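Local coordinates for protein sortase (Actinomyces oris, PDB 2XWG) that is a calcium-binding class C sortase, probably a transpeptidase that joins pilin subunits during fimbrial assembly, present here as a piece of the longer protein that includes the sortase domain, at residues K57-A62 with V174-Q179; Q90-E95 with I116-D121; H94-D99 with T135-G140; V129-G134 with T144-T149. One frame throughout, in Å; residues are numbered along the deposited sequence.

Interaction 1. Residues K57-A62 with V174-Q179. With CA (calcium ion), chain G.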
loop_
_atom_site.group_PDB
_atom_site.type_symbol
_atom_site.label_atom_id
_atom_site.label_comp_id
_atom_site.label_asym_id
_atom_site.label_seq_id
_atom_site.Cartn_x
_atom_site.Cartn_y
_atom_site.Cartn_z
ATOM N N LYS A 57 -0.282 13.106 17.434
ATOM C CA LYS A 57 1.085 13.440 17.080
ATOM C C LYS A 57 1.532 12.516 15.949
ATOM O O LYS A 57 2.107 12.972 14.962
ATOM C CB LYS A 57 2.019 13.329 18.289
ATOM C CG LYS A 57 1.944 14.517 19.248
ATOM C CD LYS A 57 2.623 14.232 20.611
ATOM C CE LYS A 57 1.745 13.374 21.536
ATOM N NZ LYS A 57 2.463 12.872 22.764
ATOM N N GLU A 58 1.244 11.223 16.100
ATOM C CA GLU A 58 1.625 10.209 15.121
ATOM C C GLU A 58 1.057 10.519 13.752
ATOM O O GLU A 58 1.698 10.292 12.740
ATOM C CB GLU A 58 1.138 8.835 15.563
ATOM C CG GLU A 58 2.045 8.163 16.542
ATOM C CD GLU A 58 3.105 7.382 15.838
ATOM O OE1 GLU A 58 3.226 7.569 14.619
ATOM O OE2 GLU A 58 3.814 6.579 16.476
ATOM N N ARG A 59 -0.154 11.043 13.718
ATOM C CA ARG A 59 -0.744 11.350 12.444
ATOM C C ARG A 59 -0.099 12.575 11.783
ATOM O O ARG A 59 0.169 12.576 10.568
ATOM C CB ARG A 59 -2.241 11.538 12.578
ATOM C CG ARG A 59 -2.869 11.722 11.235
ATOM C CD ARG A 59 -4.373 11.725 11.273
ATOM N NE ARG A 59 -4.847 11.352 9.947
ATOM C CZ ARG A 59 -5.252 10.127 9.636
ATOM N NH1 ARG A 59 -5.260 9.186 10.580
ATOM N NH2 ARG A 59 -5.665 9.850 8.401
ATOM N N ALA A 60 0.154 13.616 12.575
ATOM C CA ALA A 60 0.762 14.837 12.041
ATOM C C ALA A 60 2.172 14.556 11.541
ATOM O O ALA A 60 2.608 15.121 10.541
ATOM C CB ALA A 60 0.785 15.938 13.089
ATOM N N SER A 61 2.882 13.678 12.242
ATOM C CA SER A 61 4.203 13.266 11.810
ATOM C C SER A 61 4.112 12.454 10.511
ATOM O O SER A 61 4.919 12.642 9.590
ATOM C CB SER A 61 4.889 12.452 12.898
ATOM O OG SER A 61 6.143 11.986 12.436
ATOM N N ALA A 62 3.133 11.555 10.440
ATOM C CA ALA A 62 2.884 10.812 9.216
ATOM C C ALA A 62 2.677 11.794 8.071
ATOM O O ALA A 62 3.266 11.639 6.999
ATOM C CB ALA A 62 1.669 9.921 9.362
ATOM N N VAL A 174 -9.218 2.075 4.086
ATOM C CA VAL A 174 -7.952 1.945 4.785
ATOM C C VAL A 174 -8.038 2.660 6.149
ATOM O O VAL A 174 -8.056 3.887 6.193
ATOM C CB VAL A 174 -6.824 2.535 3.939
ATOM C CG1 VAL A 174 -5.483 2.396 4.650
ATOM C CG2 VAL A 174 -6.791 1.856 2.574
ATOM N N SER A 175 -8.116 1.899 7.243
ATOM C CA SER A 175 -8.136 2.472 8.600
ATOM C C SER A 175 -6.763 2.549 9.272
ATOM O O SER A 175 -6.007 1.582 9.267
ATOM C CB SER A 175 -9.086 1.691 9.499
ATOM O OG SER A 175 -10.406 1.827 9.010
ATOM N N SER A 176 -6.443 3.706 9.842
ATOM C CA SER A 176 -5.220 3.873 10.624
ATOM C C SER A 176 -5.326 5.120 11.476
ATOM O O SER A 176 -6.028 6.062 11.117
ATOM C CB SER A 176 -4.000 4.016 9.722
ATOM O OG SER A 176 -4.055 5.249 9.025
ATOM N N LEU A 177 -4.623 5.124 12.608
ATOM C CA LEU A 177 -4.594 6.288 13.482
ATOM C C LEU A 177 -5.992 6.914 13.666
ATOM O O LEU A 177 -6.208 8.087 13.379
ATOM C CB LEU A 177 -3.597 7.311 12.935
ATOM C CG LEU A 177 -2.107 7.095 13.238
ATOM C CD1 LEU A 177 -1.811 5.693 13.727
ATOM C CD2 LEU A 177 -1.271 7.429 12.025
ATOM N N GLY A 178 -6.940 6.108 14.127
ATOM C CA GLY A 178 -8.264 6.588 14.475
ATOM C C GLY A 178 -9.154 7.056 13.350
ATOM O O GLY A 178 -10.186 7.684 13.597
ATOM N N GLN A 179 -8.792 6.738 12.112
ATOM C CA GLN A 179 -9.498 7.330 10.989
ATOM C C GLN A 179 -9.640 6.393 9.788
ATOM O O GLN A 179 -8.672 5.772 9.377
ATOM C CB GLN A 179 -8.755 8.588 10.588
ATOM C CG GLN A 179 -9.549 9.520 9.726
ATOM C CD GLN A 179 -8.963 10.910 9.747
ATOM O OE1 GLN A 179 -8.598 11.427 10.823
ATOM N NE2 GLN A 179 -8.842 11.523 8.562
HETATM CA CA CA G . 6.156 7.803 15.592
HETATM O O HOH W 1 -6.062 6.917 8.435
#
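Arg-59 reaches from the helix 55-68 to the turn that follows strand 171-176, and together with Leu-177 it is the residue most deeply engaged in the contact. With CG anti to the backbone N (chi1 -174°) and the chain extended as far as NE, the head arrives in front of the turn. There NH1 donates to Ser-176 O at 3.3 Å. The acceptor lies in the guanidinium plane, although the donor stands well above the carbonyl plane. Gln-179 N binds the same oxygen from the opposite face of that plane, closing the turn itself. A water accepts from NH2 at 3.0 Å and itself donates to Ser-176 O; the same water is hydrogen-bonded to Ser-176 OG, whose other partner is Pro-138 O.

The turn from Ser-176 to Gln-179 is a type I' beta turn, a tight reversal well suited to a two-residue beta hairpin, here between strands 171-176 and 179-191. It presents the side-chain amide of Gln-179 to the guanidinium: the two planes are only 11° apart and stacked, with OE1 3.7 Å above the guanidinium centre. A leucine in place of Arg-59 would probably cost Ser-176 O one of its donors, leave the water without its NH2 donor and give the Gln-179 amide no flat group to stack on.

Leu-177 packs against this head and on the helix backbone: CB lies 3.4 Å from Arg-59 NH1 and CD2 4.0 Å from Arg-59 CA. One residue earlier in the helix, Glu-58 sends OE2 to a calcium ion at 2.8 Å, a site that His-94 and Asp-97 complete.

Interaction 2. Residues Q90-E95 with I116-D121. With CA (calcium ion), chain F; CA (calcium ion), chain G.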
loop_
_atom_site.group_PDB
_atom_site.type_symbol
_atom_site.label_atom_id
_atom_site.label_comp_id
_atom_site.label_asym_id
_atom_site.label_seq_id
_atom_site.Cartn_x
_atom_site.Cartn_y
_atom_site.Cartn_z
ATOM N N GLN A 90 15.329 3.347 8.414
ATOM C CA GLN A 90 15.142 3.327 9.848
ATOM C C GLN A 90 14.277 4.504 10.228
ATOM O O GLN A 90 13.466 4.409 11.136
ATOM C CB GLN A 90 16.474 3.392 10.585
ATOM C CG GLN A 90 17.282 2.119 10.522
ATOM C CD GLN A 90 16.495 0.898 10.971
ATOM O OE1 GLN A 90 16.503 -0.140 10.299
ATOM N NE2 GLN A 90 15.824 1.008 12.114
ATOM N N ALA A 91 14.438 5.625 9.544
ATOM C CA ALA A 91 13.616 6.778 9.890
ATOM C C ALA A 91 12.157 6.432 9.622
ATOM O O ALA A 91 11.251 6.849 10.346
ATOM C CB ALA A 91 14.033 8.008 9.094
ATOM N N TYR A 92 11.952 5.640 8.583
ATOM C CA TYR A 92 10.618 5.279 8.124
ATOM C C TYR A 92 9.965 4.344 9.134
ATOM O O TYR A 92 8.787 4.464 9.431
ATOM C CB TYR A 92 10.730 4.670 6.723
ATOM C CG TYR A 92 9.630 3.730 6.274
ATOM C CD1 TYR A 92 8.433 4.210 5.784
ATOM C CD2 TYR A 92 9.827 2.359 6.276
ATOM C CE1 TYR A 92 7.454 3.361 5.358
ATOM C CE2 TYR A 92 8.859 1.503 5.842
ATOM C CZ TYR A 92 7.679 2.005 5.382
ATOM O OH TYR A 92 6.717 1.133 4.941
ATOM N N LEU A 93 10.750 3.441 9.691
ATOM C CA LEU A 93 10.234 2.505 10.673
ATOM C C LEU A 93 9.599 3.216 11.857
ATOM O O LEU A 93 8.784 2.637 12.580
ATOM C CB LEU A 93 11.359 1.605 11.162
ATOM C CG LEU A 93 11.423 0.185 10.606
ATOM C CD1 LEU A 93 10.933 0.117 9.177
ATOM C CD2 LEU A 93 12.848 -0.332 10.725
ATOM N N HIS A 94 9.985 4.466 12.073
ATOM C CA HIS A 94 9.485 5.204 13.220
ATOM C C HIS A 94 8.125 5.819 12.917
ATOM O O HIS A 94 7.401 6.193 13.825
ATOM C CB HIS A 94 10.463 6.302 13.649
ATOM C CG HIS A 94 11.487 5.850 14.639
ATOM N ND1 HIS A 94 12.817 5.681 14.311
ATOM C CD2 HIS A 94 11.381 5.541 15.952
ATOM C CE1 HIS A 94 13.486 5.284 15.378
ATOM N NE2 HIS A 94 12.638 5.191 16.389
ATOM N N GLU A 95 7.767 5.928 11.645
ATOM C CA GLU A 95 6.463 6.482 11.326
ATOM C C GLU A 95 5.380 5.444 11.564
ATOM O O GLU A 95 5.603 4.253 11.382
ATOM C CB GLU A 95 6.429 7.002 9.900
ATOM C CG GLU A 95 7.460 8.084 9.649
ATOM C CD GLU A 95 7.136 9.373 10.390
ATOM O OE1 GLU A 95 6.003 9.495 10.916
ATOM O OE2 GLU A 95 8.007 10.269 10.434
ATOM N N ILE A 116 -1.617 -4.147 7.663
ATOM C CA ILE A 116 -0.595 -3.575 6.793
ATOM C C ILE A 116 0.649 -3.313 7.636
ATOM O O ILE A 116 0.555 -2.759 8.724
ATOM C CB ILE A 116 -1.079 -2.248 6.232
ATOM C CG1 ILE A 116 -2.291 -2.476 5.345
ATOM C CG2 ILE A 116 0.006 -1.565 5.466
ATOM C CD1 ILE A 116 -2.997 -1.221 4.937
ATOM N N TYR A 117 1.807 -3.722 7.140
ATOM C CA TYR A 117 3.051 -3.553 7.864
ATOM C C TYR A 117 4.036 -2.761 7.027
ATOM O O TYR A 117 3.891 -2.665 5.798
ATOM C CB TYR A 117 3.683 -4.909 8.183
ATOM C CG TYR A 117 2.836 -5.824 9.032
ATOM C CD1 TYR A 117 2.742 -5.638 10.397
ATOM C CD2 TYR A 117 2.140 -6.888 8.466
ATOM C CE1 TYR A 117 1.981 -6.482 11.184
ATOM C CE2 TYR A 117 1.366 -7.730 9.244
ATOM C CZ TYR A 117 1.297 -7.520 10.611
ATOM O OH TYR A 117 0.526 -8.353 11.400
ATOM N N HIS A 118 5.037 -2.199 7.701
ATOM C CA HIS A 118 6.134 -1.496 7.044
ATOM C C HIS A 118 6.888 -2.448 6.133
ATOM O O HIS A 118 7.242 -3.542 6.549
ATOM C CB HIS A 118 7.136 -0.999 8.090
ATOM C CG HIS A 118 6.654 0.153 8.916
ATOM N ND1 HIS A 118 5.898 -0.014 10.056
ATOM C CD2 HIS A 118 6.855 1.487 8.786
ATOM C CE1 HIS A 118 5.633 1.169 10.577
ATOM N NE2 HIS A 118 6.197 2.097 9.821
ATOM N N GLY A 119 7.170 -2.019 4.911
ATOM C CA GLY A 119 8.080 -2.734 4.025
ATOM C C GLY A 119 7.495 -3.887 3.216
ATOM O O GLY A 119 6.332 -4.273 3.405
ATOM N N THR A 120 8.311 -4.453 2.327
ATOM C CA THR A 120 7.837 -5.518 1.463
ATOM C C THR A 120 8.832 -6.672 1.375
ATOM O O THR A 120 8.917 -7.377 0.368
ATOM C CB THR A 120 7.514 -4.988 0.046
ATOM O OG1 THR A 120 8.667 -4.322 -0.478
ATOM C CG2 THR A 120 6.372 -4.003 0.100
ATOM N N ASP A 121 9.588 -6.871 2.439
ATOM C CA ASP A 121 10.473 -8.017 2.496
ATOM C C ASP A 121 9.627 -9.272 2.513
ATOM O O ASP A 121 8.438 -9.223 2.812
ATOM C CB ASP A 121 11.320 -7.947 3.748
ATOM C CG ASP A 121 10.482 -7.880 4.969
ATOM O OD1 ASP A 121 9.885 -6.802 5.234
ATOM O OD2 ASP A 121 10.393 -8.925 5.638
HETATM CA CA CA F . 10.726 -5.904 -1.373
HETATM CA CA CA G . 6.156 7.803 15.592
HETATM O O HOH W 2 12.716 -5.000 0.451
HETATM O O HOH W 3 11.883 -4.424 -3.488
#
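The hydroxyl oxygen of Tyr-92 is met by two nitrogens: Gly-119 N donates to it at 3.2 Å, near the plane of the ring, and ND1 of His-131 is hydrogen-bonded to it from the neighbouring strand. The ring is thereby held by its far end, and its face receives His-118. The two rings form an edge-to-face pair, planes at 79° and centroids 4.9 Å apart, in which His-118 CD2 sits over the tyrosine face, displaced toward the rim, 3.5 Å from CZ.

NE2, next to CD2 in the imidazole, donates to Glu-95 O at 2.7 Å, with the acceptor in the imidazole plane and the donor tilted 24° from the carbonyl plane. The bond and the T-shaped contact, made at neighbouring atoms, should fix the rotation of the ring. Leu-93 CD1 adds an apolar touch on His-118 CB at 4.1 Å.

Each segment also supplies a calcium ligand. His-94 O binds one calcium ion, beside Glu-58 and Asp-97; Thr-120 OG1 binds another together with Pro-77 and Glu-80. The contact thus seats helix 87-93 and the residues after it, from the region preceding the barrel, on the exit of strand 112-118 in the sortase beta-barrel.

Interaction 3. Residues H94-D99 with T135-G140. With CA (calcium ion), chain G.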
loop_
_atom_site.group_PDB
_atom_site.type_symbol
_atom_site.label_atom_id
_atom_site.label_comp_id
_atom_site.label_asym_id
_atom_site.label_seq_id
_atom_site.Cartn_x
_atom_site.Cartn_y
_atom_site.Cartn_z
ATOM N N HIS A 94 9.985 4.466 12.073
ATOM C CA HIS A 94 9.485 5.204 13.220
ATOM C C HIS A 94 8.125 5.819 12.917
ATOM O O HIS A 94 7.401 6.193 13.825
ATOM C CB HIS A 94 10.463 6.302 13.649
ATOM C CG HIS A 94 11.487 5.850 14.639
ATOM N ND1 HIS A 94 12.817 5.681 14.311
ATOM C CD2 HIS A 94 11.381 5.541 15.952
ATOM C CE1 HIS A 94 13.486 5.284 15.378
ATOM N NE2 HIS A 94 12.638 5.191 16.389
ATOM N N GLU A 95 7.767 5.928 11.645
ATOM C CA GLU A 95 6.463 6.482 11.326
ATOM C C GLU A 95 5.380 5.444 11.564
ATOM O O GLU A 95 5.603 4.253 11.382
ATOM C CB GLU A 95 6.429 7.002 9.900
ATOM C CG GLU A 95 7.460 8.084 9.649
ATOM C CD GLU A 95 7.136 9.373 10.390
ATOM O OE1 GLU A 95 6.003 9.495 10.916
ATOM O OE2 GLU A 95 8.007 10.269 10.434
ATOM N N MET A 96 4.218 5.900 12.004
ATOM C CA MET A 96 3.082 5.026 12.241
ATOM C C MET A 96 3.444 3.767 13.032
ATOM O O MET A 96 3.095 2.658 12.612
ATOM C CB MET A 96 2.455 4.656 10.904
ATOM C CG MET A 96 2.123 5.860 10.060
ATOM S SD MET A 96 1.128 5.457 8.614
ATOM C CE MET A 96 -0.490 5.219 9.348
ATOM N N ASP A 97 4.124 3.944 14.171
ATOM C CA ASP A 97 4.687 2.820 14.924
ATOM C C ASP A 97 4.100 2.613 16.337
ATOM O O ASP A 97 4.679 1.899 17.170
ATOM C CB ASP A 97 6.230 2.900 14.974
ATOM C CG ASP A 97 6.761 3.885 16.041
ATOM O OD1 ASP A 97 6.186 4.991 16.231
ATOM O OD2 ASP A 97 7.778 3.541 16.694
ATOM N N ILE A 98 2.946 3.216 16.600
ATOM C CA ILE A 98 2.268 2.997 17.873
ATOM C C ILE A 98 1.972 1.517 18.107
ATOM O O ILE A 98 2.301 0.977 19.160
ATOM C CB ILE A 98 0.934 3.733 17.947
ATOM C CG1 ILE A 98 1.108 5.216 17.646
ATOM C CG2 ILE A 98 0.328 3.550 19.321
ATOM C CD1 ILE A 98 -0.225 5.970 17.554
ATOM N N ASP A 99 1.319 0.881 17.133
ATOM C CA ASP A 99 1.045 -0.561 17.158
ATOM C C ASP A 99 1.966 -1.270 16.176
ATOM O O ASP A 99 2.613 -0.638 15.326
ATOM C CB ASP A 99 -0.401 -0.862 16.754
ATOM C CG ASP A 99 -1.422 -0.259 17.702
ATOM O OD1 ASP A 99 -1.244 -0.408 18.940
ATOM O OD2 ASP A 99 -2.405 0.359 17.205
ATOM N N THR A 135 6.839 5.071 -0.978
ATOM C CA THR A 135 5.535 5.662 -1.292
ATOM C C THR A 135 4.924 6.300 -0.040
ATOM O O THR A 135 5.445 6.131 1.059
ATOM C CB THR A 135 4.565 4.632 -1.908
ATOM O OG1 THR A 135 4.205 3.656 -0.927
ATOM C CG2 THR A 135 5.229 3.923 -3.061
ATOM N N SER A 136 3.839 7.043 -0.219
ATOM C CA SER A 136 3.204 7.748 0.878
ATOM C C SER A 136 2.655 6.772 1.912
ATOM O O SER A 136 2.088 5.740 1.566
ATOM C CB SER A 136 2.059 8.611 0.342
ATOM O OG SER A 136 2.459 9.377 -0.785
ATOM N N LEU A 137 2.814 7.104 3.185
ATOM C CA LEU A 137 2.185 6.344 4.257
ATOM C C LEU A 137 0.674 6.366 4.072
ATOM O O LEU A 137 0.132 7.349 3.583
ATOM C CB LEU A 137 2.569 6.958 5.607
ATOM C CG LEU A 137 4.071 6.994 5.895
ATOM C CD1 LEU A 137 4.353 7.668 7.217
ATOM C CD2 LEU A 137 4.665 5.597 5.865
ATOM N N PRO A 138 -0.024 5.291 4.466
ATOM C CA PRO A 138 -1.478 5.239 4.238
ATOM C C PRO A 138 -2.300 6.050 5.251
ATOM O O PRO A 138 -3.040 5.463 6.058
ATOM C CB PRO A 138 -1.798 3.751 4.396
ATOM C CG PRO A 138 -0.760 3.239 5.330
ATOM C CD PRO A 138 0.490 4.045 5.068
ATOM N N VAL A 139 -2.174 7.374 5.207
ATOM C CA VAL A 139 -2.968 8.257 6.058
ATOM C C VAL A 139 -3.732 9.226 5.169
ATOM O O VAL A 139 -4.306 10.210 5.645
ATOM C CB VAL A 139 -2.093 9.059 7.054
ATOM C CG1 VAL A 139 -1.675 8.203 8.259
ATOM C CG2 VAL A 139 -0.874 9.636 6.338
ATOM N N GLY A 140 -3.755 8.942 3.872
ATOM C CA GLY A 140 -4.511 9.772 2.958
ATOM C C GLY A 140 -4.029 11.216 2.926
ATOM O O GLY A 140 -2.956 11.544 3.434
HETATM CA CA CA G . 6.156 7.803 15.592
#
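No aromatic or amide face takes part where Met-96 meets Leu-137 and Pro-138; the one ring is the puckered proline, which offers its CD atom to Met-96 SD at 3.9 Å. The remaining contacts are apolar. The sulfur slides past Leu-137, the two side chains running in opposite directions, and lies 3.7 Å from its CB. Met-96 bends at its last torsion (chi3 76°), and this turns CE to meet Val-139 CG1 tip to tip at 3.4 Å, a tight fit between methyl groups. Leu-137 sends its CD1 branch across Glu-95 instead, 3.5 Å from CB, while the Glu-95 carboxylate turns to Ser-61 OG on helix 55-68.

Pro-138 is the centre of an inverse gamma turn closed by Val-139 N donating to Leu-137 O at 2.8 Å. The turn sets Leu-137, Pro-138 and Val-139 all against the methionine, which also packs on Met-102 and Leu-177. Were Met-96 replaced by an alanine, a gap would probably open between the two loops, leaving Val-139 CG1 and Leu-137 CB without their neighbour.

Both before and after Met-96 the chain meets metal: His-94 O and Asp-97 OD1 bind a calcium ion at 2.7 and 2.9 Å. The loop thus turns its buried methionine inward, and its His-94 and Asp-97 join Glu-58 of helix 55-68 in a calcium site.

Interaction 4. Residues V129-G134 with T144-T149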
loop_
_atom_site.group_PDB
_atom_site.type_symbol
_atom_site.label_atom_id
_atom_site.label_comp_id
_atom_site.label_asym_id
_atom_site.label_seq_id
_atom_site.Cartn_x
_atom_site.Cartn_y
_atom_site.Cartn_z
ATOM N N VAL A 129 -0.390 -7.491 4.352
ATOM C CA VAL A 129 -0.130 -6.557 3.278
ATOM C C VAL A 129 1.099 -5.717 3.636
ATOM O O VAL A 129 1.203 -5.189 4.752
ATOM C CB VAL A 129 -1.352 -5.645 3.053
ATOM C CG1 VAL A 129 -1.010 -4.566 2.064
ATOM C CG2 VAL A 129 -2.545 -6.466 2.559
ATOM N N GLY A 130 2.050 -5.606 2.709
ATOM C CA GLY A 130 3.249 -4.828 2.961
ATOM C C GLY A 130 3.140 -3.470 2.307
ATOM O O GLY A 130 2.650 -3.343 1.193
ATOM N N HIS A 131 3.595 -2.440 2.998
ATOM C CA HIS A 131 3.566 -1.100 2.446
ATOM C C HIS A 131 4.880 -0.739 1.777
ATOM O O HIS A 131 5.961 -0.958 2.340
ATOM C CB HIS A 131 3.307 -0.097 3.536
ATOM C CG HIS A 131 3.495 1.309 3.083
ATOM N ND1 HIS A 131 4.633 2.032 3.363
ATOM C CD2 HIS A 131 2.704 2.113 2.338
ATOM C CE1 HIS A 131 4.526 3.235 2.827
ATOM N NE2 HIS A 131 3.365 3.308 2.200
ATOM N N LEU A 132 4.789 -0.161 0.580
ATOM C CA LEU A 132 5.969 0.024 -0.256
ATOM C C LEU A 132 6.816 1.227 0.143
ATOM O O LEU A 132 6.471 2.369 -0.175
ATOM C CB LEU A 132 5.573 0.116 -1.724
ATOM C CG LEU A 132 6.740 0.007 -2.689
ATOM C CD1 LEU A 132 7.564 -1.211 -2.344
ATOM C CD2 LEU A 132 6.246 -0.091 -4.100
ATOM N N PHE A 133 7.926 0.953 0.835
ATOM C CA PHE A 133 8.863 1.988 1.236
ATOM C C PHE A 133 9.241 2.814 0.022
ATOM O O PHE A 133 9.663 2.285 -1.003
ATOM C CB PHE A 133 10.099 1.379 1.885
ATOM C CG PHE A 133 11.190 2.378 2.209
ATOM C CD1 PHE A 133 11.002 3.342 3.194
ATOM C CD2 PHE A 133 12.416 2.322 1.554
ATOM C CE1 PHE A 133 12.004 4.255 3.505
ATOM C CE2 PHE A 133 13.421 3.227 1.854
ATOM C CZ PHE A 133 13.214 4.199 2.845
ATOM N N GLY A 134 9.061 4.121 0.136
ATOM C CA GLY A 134 9.263 4.999 -0.992
ATOM C C GLY A 134 7.968 5.669 -1.363
ATOM O O GLY A 134 7.991 6.720 -1.995
ATOM N N THR A 144 -0.731 12.534 -2.277
ATOM C CA THR A 144 -0.264 11.294 -1.676
ATOM C C THR A 144 -0.679 10.134 -2.547
ATOM O O THR A 144 -1.794 10.087 -3.066
ATOM C CB THR A 144 -0.819 11.068 -0.253
ATOM O OG1 THR A 144 -2.221 10.777 -0.320
ATOM C CG2 THR A 144 -0.593 12.298 0.614
ATOM N N HIS A 145 0.240 9.196 -2.705
ATOM C CA HIS A 145 -0.036 7.972 -3.423
ATOM C C HIS A 145 0.617 6.834 -2.665
ATOM O O HIS A 145 1.832 6.619 -2.754
ATOM C CB HIS A 145 0.524 8.039 -4.834
ATOM C CG HIS A 145 0.083 6.907 -5.698
ATOM N ND1 HIS A 145 0.528 6.740 -6.987
ATOM C CD2 HIS A 145 -0.763 5.883 -5.452
ATOM C CE1 HIS A 145 -0.035 5.662 -7.505
ATOM N NE2 HIS A 145 -0.821 5.124 -6.593
ATOM N N SER A 146 -0.203 6.123 -1.904
ATOM C CA SER A 146 0.268 5.045 -1.047
ATOM C C SER A 146 0.115 3.725 -1.791
ATOM O O SER A 146 -0.949 3.444 -2.362
ATOM C CB SER A 146 -0.568 5.029 0.233
ATOM O OG SER A 146 0.066 4.293 1.244
ATOM N N VAL A 147 1.172 2.919 -1.791
ATOM C CA VAL A 147 1.171 1.673 -2.551
ATOM C C VAL A 147 1.202 0.476 -1.613
ATOM O O VAL A 147 2.155 0.320 -0.847
ATOM C CB VAL A 147 2.382 1.605 -3.461
ATOM C CG1 VAL A 147 2.493 0.219 -4.068
ATOM C CG2 VAL A 147 2.264 2.652 -4.551
ATOM N N LEU A 148 0.152 -0.349 -1.659
ATOM C CA LEU A 148 0.012 -1.488 -0.742
ATOM C C LEU A 148 0.168 -2.790 -1.519
ATOM O O LEU A 148 -0.519 -2.998 -2.526
ATOM C CB LEU A 148 -1.343 -1.462 -0.029
ATOM C CG LEU A 148 -1.683 -0.164 0.678
ATOM C CD1 LEU A 148 -2.927 -0.352 1.430
ATOM C CD2 LEU A 148 -0.563 0.207 1.624
ATOM N N THR A 149 1.044 -3.660 -1.014
ATOM C CA THR A 149 1.539 -4.846 -1.707
ATOM C C THR A 149 1.045 -6.144 -1.083
ATOM O O THR A 149 1.055 -6.272 0.141
ATOM C CB THR A 149 3.060 -4.881 -1.606
ATOM O OG1 THR A 149 3.577 -3.572 -1.875
ATOM C CG2 THR A 149 3.612 -5.825 -2.608
#
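Val-129 lays CG1 on the partner strand, 3.8 Å from Leu-148 CB and 3.3 Å from the carbonyl oxygen of Thr-149. Gly-130 comes next, opposite Thr-149 in an antiparallel hydrogen-bonded pair. Its N donates to Thr-149 O at 2.8 Å, and its O accepts from Thr-149 N at 2.7 Å; Thr-149 OG1 adds a weak bond to that same oxygen, which therefore draws on both backbone and side chain of one residue.

His-131 stands opposite Leu-148 as the non-hydrogen-bonded pair. Its imidazole, with CG anti to the backbone N (chi1 170°), is placed with its edge against Leu-148 CD2, which lies in the ring plane and 3.8 Å from His-131 CD2. Ser-146 OG also lies at that edge, but the two polar groups do not pair with each other: His-131 NE2 and Ser-146 OG are both hydrogen-bonded to Ser-136 O. With Tyr-92 at ND1, the buried ring is satisfied at both nitrogens.

Leu-132 lies just past the strand, yet its N still donates to Val-147 O at 3.0 Å, nearly along the C=O axis. The leucine and valine side chains lie side by side and point the same way, CD2 against CG1 at 3.8 Å.

With strand directions 146° apart, this is an antiparallel pair inside the sortase beta-barrel, where 129-131 also lies parallel to 112-118 and 144-149 parallel to 206-214. Strand 144-149 leads on to His-151, and Thr-149 packs on Ile-211 of the strand that carries Cys-213, the two predicted catalytic residues.

How the interactions relate
From the N terminus, helix 55-68 comes first, and interaction 1 ties it to the turn after strand 171-176, closing the longest loop; the other three contacts nest inside it. Next, helix 87-93 and the residues after it open interaction 2, which closes on the end of strand 112-118, and then interaction 3, which closes later on the loop 135-140. Interaction 4 opens after interaction 2 has closed, so those two follow in series, but it crosses interaction 3, because 135-140 lies between its two strands. Together they join the leading helices to the barrel; interactions 1, 2 and 3 all reach the calcium ion bound by Glu-58.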